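Local coordinates for protein D,D-dipeptidase/D,D-carboxypeptidase (PDB 4MUQ) that hydrolyses the D-Ala-D-Ala dipeptide as a zinc-dependent D,D-dipeptidase of vancomycin resistance in Enterococcus faecalis, and probably also acts as a D,D-carboxypeptidase, at residues 54-68 with 135-148. Numbering follows the deposited sequence.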
# COMPACT_ATOMS: atom_id res chain seq x y z
N VAL A 54 -6.69 10.39 2.29
CA VAL A 54 -6.62 9.62 3.52
C VAL A 54 -5.50 10.12 4.43
O VAL A 54 -5.68 10.23 5.65
CB VAL A 54 -6.43 8.12 3.20
CG1 VAL A 54 -6.00 7.35 4.42
CG2 VAL A 54 -7.73 7.54 2.63
N LEU A 55 -4.36 10.46 3.83
CA LEU A 55 -3.24 10.98 4.59
C LEU A 55 -3.67 12.24 5.34
O LEU A 55 -3.38 12.39 6.52
CB LEU A 55 -2.06 11.29 3.66
CG LEU A 55 -0.71 11.43 4.35
CD1 LEU A 55 -0.31 10.09 4.97
CD2 LEU A 55 0.34 11.91 3.35
N GLN A 56 -4.37 13.14 4.66
CA GLN A 56 -4.87 14.34 5.31
C GLN A 56 -5.80 14.01 6.48
O GLN A 56 -5.72 14.66 7.53
CB GLN A 56 -5.58 15.27 4.32
CG GLN A 56 -4.64 15.93 3.32
CD GLN A 56 -3.62 16.84 3.99
OE1 GLN A 56 -3.90 17.45 5.03
NE2 GLN A 56 -2.44 16.94 3.39
N LEU A 57 -6.67 13.02 6.32
CA LEU A 57 -7.55 12.60 7.41
C LEU A 57 -6.75 12.13 8.63
O LEU A 57 -7.11 12.45 9.77
CB LEU A 57 -8.50 11.49 6.95
CG LEU A 57 -9.59 11.85 5.94
CD1 LEU A 57 -10.36 10.61 5.53
CD2 LEU A 57 -10.55 12.88 6.52
N ILE A 58 -5.68 11.38 8.41
CA ILE A 58 -4.88 10.90 9.54
C ILE A 58 -4.17 12.06 10.24
O ILE A 58 -4.17 12.14 11.47
CB ILE A 58 -3.84 9.84 9.13
CG1 ILE A 58 -4.52 8.65 8.44
CG2 ILE A 58 -3.11 9.33 10.34
CD1 ILE A 58 -3.54 7.72 7.74
N PHE A 59 -3.58 12.96 9.45
CA PHE A 59 -2.90 14.14 9.99
C PHE A 59 -3.88 14.98 10.81
O PHE A 59 -3.53 15.49 11.88
CB PHE A 59 -2.28 14.98 8.87
CG PHE A 59 -1.09 14.35 8.22
CD1 PHE A 59 -0.35 13.37 8.87
CD2 PHE A 59 -0.71 14.73 6.93
CE1 PHE A 59 0.76 12.79 8.25
CE2 PHE A 59 0.38 14.16 6.31
CZ PHE A 59 1.12 13.19 6.97
N GLU A 60 -5.12 15.11 10.32
CA GLU A 60 -6.17 15.81 11.05
C GLU A 60 -6.46 15.11 12.38
O GLU A 60 -6.56 15.76 13.42
CB GLU A 60 -7.47 15.87 10.25
CG GLU A 60 -7.43 16.75 9.00
CD GLU A 60 -8.58 16.46 8.05
OE1 GLU A 60 -9.68 16.08 8.52
OE2 GLU A 60 -8.39 16.60 6.82
N LYS A 61 -6.59 13.79 12.31
CA LYS A 61 -7.02 13.01 13.47
C LYS A 61 -6.03 13.09 14.62
O LYS A 61 -6.43 13.18 15.79
CB LYS A 61 -7.26 11.55 13.05
CG LYS A 61 -7.46 10.56 14.19
CD LYS A 61 -8.74 10.81 14.97
CE LYS A 61 -9.21 9.53 15.67
NZ LYS A 61 -8.08 8.71 16.19
N ILE A 62 -4.74 13.08 14.30
CA ILE A 62 -3.69 13.09 15.31
C ILE A 62 -3.13 14.49 15.59
O ILE A 62 -2.19 14.64 16.38
CB ILE A 62 -2.52 12.16 14.92
CG1 ILE A 62 -1.77 12.71 13.71
CG2 ILE A 62 -3.03 10.75 14.63
CD1 ILE A 62 -0.55 11.90 13.31
N SER A 63 -3.70 15.51 14.94
CA SER A 63 -3.23 16.89 15.09
C SER A 63 -1.73 17.04 14.83
O SER A 63 -0.99 17.61 15.64
CB SER A 63 -3.59 17.44 16.47
OG SER A 63 -5.00 17.40 16.68
N ALA A 64 -1.29 16.53 13.69
CA ALA A 64 0.13 16.50 13.34
C ALA A 64 0.68 17.91 13.12
O ALA A 64 1.87 18.16 13.35
CB ALA A 64 0.34 15.66 12.12
N GLY A 65 -0.17 18.82 12.67
CA GLY A 65 0.27 20.16 12.33
C GLY A 65 1.34 20.11 11.25
O GLY A 65 1.11 19.60 10.15
N ASN A 66 2.52 20.62 11.58
CA ASN A 66 3.66 20.58 10.68
C ASN A 66 4.76 19.66 11.19
O ASN A 66 5.88 19.70 10.69
CB ASN A 66 4.23 21.99 10.51
CG ASN A 66 3.24 22.93 9.87
OD1 ASN A 66 2.93 22.79 8.69
ND2 ASN A 66 2.73 23.87 10.65
N SER A 67 4.45 18.85 12.20
CA SER A 67 5.47 18.02 12.83
C SER A 67 5.88 16.82 11.97
O SER A 67 6.98 16.29 12.15
CB SER A 67 5.02 17.58 14.23
OG SER A 67 3.77 16.91 14.18
N ILE A 68 5.01 16.40 11.05
CA ILE A 68 5.34 15.31 10.14
C ILE A 68 5.37 15.85 8.72
O ILE A 68 4.45 16.54 8.29
CB ILE A 68 4.31 14.17 10.19
CG1 ILE A 68 4.33 13.51 11.57
CG2 ILE A 68 4.59 13.13 9.10
CD1 ILE A 68 3.20 12.52 11.81
N ILE A 135 4.49 12.00 18.10
CA ILE A 135 3.54 12.20 17.01
C ILE A 135 3.69 11.17 15.89
O ILE A 135 2.71 10.74 15.30
CB ILE A 135 3.60 13.65 16.47
CG1 ILE A 135 2.42 13.94 15.54
CG2 ILE A 135 4.94 13.93 15.78
CD1 ILE A 135 1.08 13.87 16.24
N CYS A 136 4.93 10.77 15.60
CA CYS A 136 5.16 9.79 14.54
C CYS A 136 4.54 8.45 14.90
O CYS A 136 4.00 7.76 14.03
CB CYS A 136 6.66 9.62 14.26
SG CYS A 136 7.44 11.10 13.61
N ASP A 137 4.61 8.09 16.17
CA ASP A 137 4.01 6.84 16.61
C ASP A 137 2.49 6.94 16.69
O ASP A 137 1.78 5.95 16.49
CB ASP A 137 4.57 6.35 17.94
CG ASP A 137 4.46 4.85 18.09
OD1 ASP A 137 4.84 4.13 17.14
OD2 ASP A 137 3.96 4.39 19.14
N GLU A 138 1.98 8.14 16.98
CA GLU A 138 0.54 8.37 16.89
C GLU A 138 0.06 8.13 15.47
O GLU A 138 -0.98 7.49 15.25
CB GLU A 138 0.18 9.79 17.32
CG GLU A 138 0.25 10.04 18.82
CD GLU A 138 -0.42 11.34 19.22
OE1 GLU A 138 0.23 12.17 19.89
OE2 GLU A 138 -1.61 11.54 18.87
N PHE A 139 0.81 8.61 14.49
CA PHE A 139 0.49 8.31 13.10
C PHE A 139 0.49 6.80 12.86
O PHE A 139 -0.44 6.25 12.25
CB PHE A 139 1.46 8.99 12.13
CG PHE A 139 1.16 8.68 10.68
CD1 PHE A 139 0.35 9.52 9.94
CD2 PHE A 139 1.64 7.52 10.09
CE1 PHE A 139 0.03 9.22 8.61
CE2 PHE A 139 1.32 7.20 8.78
CZ PHE A 139 0.52 8.06 8.04
N ARG A 140 1.57 6.16 13.28
CA ARG A 140 1.77 4.74 13.00
C ARG A 140 0.65 3.91 13.60
O ARG A 140 0.17 2.97 12.97
CB ARG A 140 3.15 4.30 13.53
CG ARG A 140 3.49 2.85 13.29
CD ARG A 140 4.81 2.52 13.95
NE ARG A 140 5.96 3.04 13.20
CZ ARG A 140 6.69 4.09 13.59
NH1 ARG A 140 6.39 4.77 14.68
NH2 ARG A 140 7.74 4.47 12.87
N ARG A 141 0.20 4.28 14.79
CA ARG A 141 -0.86 3.54 15.47
C ARG A 141 -2.26 3.82 14.89
O ARG A 141 -3.14 2.96 14.92
CB ARG A 141 -0.82 3.78 16.98
CG ARG A 141 0.44 3.23 17.65
CD ARG A 141 0.43 3.43 19.16
NE ARG A 141 1.44 2.62 19.83
CZ ARG A 141 1.38 2.25 21.11
NH1 ARG A 141 0.34 2.62 21.86
NH2 ARG A 141 2.34 1.52 21.65
N ALA A 142 -2.45 5.01 14.33
CA ALA A 142 -3.73 5.36 13.70
C ALA A 142 -3.86 4.83 12.27
O ALA A 142 -4.96 4.55 11.79
CB ALA A 142 -3.93 6.86 13.70
N ALA A 143 -2.73 4.69 11.59
CA ALA A 143 -2.70 4.37 10.17
C ALA A 143 -3.59 3.19 9.73
O ALA A 143 -4.32 3.32 8.74
CB ALA A 143 -1.25 4.17 9.70
N PRO A 144 -3.55 2.06 10.46
CA PRO A 144 -4.35 0.92 9.97
C PRO A 144 -5.86 1.13 10.04
O PRO A 144 -6.60 0.44 9.33
CB PRO A 144 -3.91 -0.23 10.89
CG PRO A 144 -2.53 0.17 11.35
CD PRO A 144 -2.65 1.65 11.55
N ASP A 145 -6.31 2.08 10.86
CA ASP A 145 -7.72 2.43 10.89
C ASP A 145 -8.17 3.16 9.63
O ASP A 145 -9.37 3.31 9.39
CB ASP A 145 -8.05 3.26 12.13
CG ASP A 145 -7.96 2.47 13.42
OD1 ASP A 145 -8.20 1.24 13.39
OD2 ASP A 145 -7.65 3.07 14.47
N TYR A 146 -7.20 3.63 8.84
CA TYR A 146 -7.51 4.47 7.67
C TYR A 146 -7.06 3.87 6.35
O TYR A 146 -7.31 4.45 5.29
CB TYR A 146 -6.91 5.87 7.84
CG TYR A 146 -7.60 6.69 8.91
CD1 TYR A 146 -8.60 7.59 8.58
CD2 TYR A 146 -7.26 6.55 10.25
CE1 TYR A 146 -9.24 8.34 9.55
CE2 TYR A 146 -7.89 7.28 11.23
CZ TYR A 146 -8.88 8.18 10.87
OH TYR A 146 -9.52 8.92 11.85
N GLY A 147 -6.40 2.73 6.38
CA GLY A 147 -5.99 2.10 5.14
C GLY A 147 -4.49 1.96 4.92
O GLY A 147 -4.07 1.41 3.90
N PHE A 148 -3.69 2.47 5.85
CA PHE A 148 -2.23 2.42 5.73
C PHE A 148 -1.60 1.36 6.63
O PHE A 148 -2.12 1.04 7.71
CB PHE A 148 -1.61 3.78 6.08
CG PHE A 148 -1.52 4.75 4.93
CD1 PHE A 148 -0.46 4.68 4.03
CD2 PHE A 148 -2.46 5.77 4.78
CE1 PHE A 148 -0.35 5.59 2.99
CE2 PHE A 148 -2.35 6.68 3.73
CZ PHE A 148 -1.29 6.58 2.85
O HOH W 1 -7.46 5.94 14.68
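Phe-139 drives its ring into helix 54-62 as a knob, in a hole formed by Leu-55, Ile-58, Phe-59 and Ile-62. With CG anti to the backbone N (chi1 179°), the ring reaches toward the other helix although its CB starts off to one side. Ile-58 crosses it at about a right angle, CG2 lying 3.5 Å from Phe-139 CD1, while CD1 of Leu-55 and of Ile-62 sit at the ring's edge. Phe-59 meets it rim to rim, planes at 45°, neither ring lying over the face of the other. Ile-62 returns the favour, its side chain settling among Ile-135, Glu-138, Phe-139 and Ala-142, with CD1 3.7 Å from Phe-139 CB. Ile-135 extends the packing past the helix end, where Ser-63 adopts the positive phi of a Schellman motif: Ile-135 CD1 lies 3.4 Å from Ile-62 O, and Ile-135 CG1 3.5 Å from Ser-67 OG. At the opposite end, Ile-58 CD1 touches Phe-148 CD2 at 3.7 Å and Val-54 CG1 meets that ring at its edge. Tyr-146 packs closely here too, sliding past Ile-58 in the opposite direction, its CG 3.7 Å from Ile-58 CG1.

The solvent rim is looser. Leu-57 CB only brushes the tyrosine ring, and Lys-61 crosses Tyr-146 at about a right angle, its CG methylene in van der Waals contact with the hydroxyl oxygen, Tyr-146 OH, at 3.5 Å. Farther out, one water accepts from Lys-61 NZ and donates to Asp-145 OD2; Asp-145 also has a salt bridge to Lys-178.

The helix axes pass 9.9 Å apart at 124°. On the inner side, Phe-139 meets Phe-169 edge-to-face and Leu-116 lies against it, placing this two-helix layer on the antiparallel sheet that carries zinc ligands Asp-115 and His-168, in the alpha+beta Hedgehog/DD-peptidase fold.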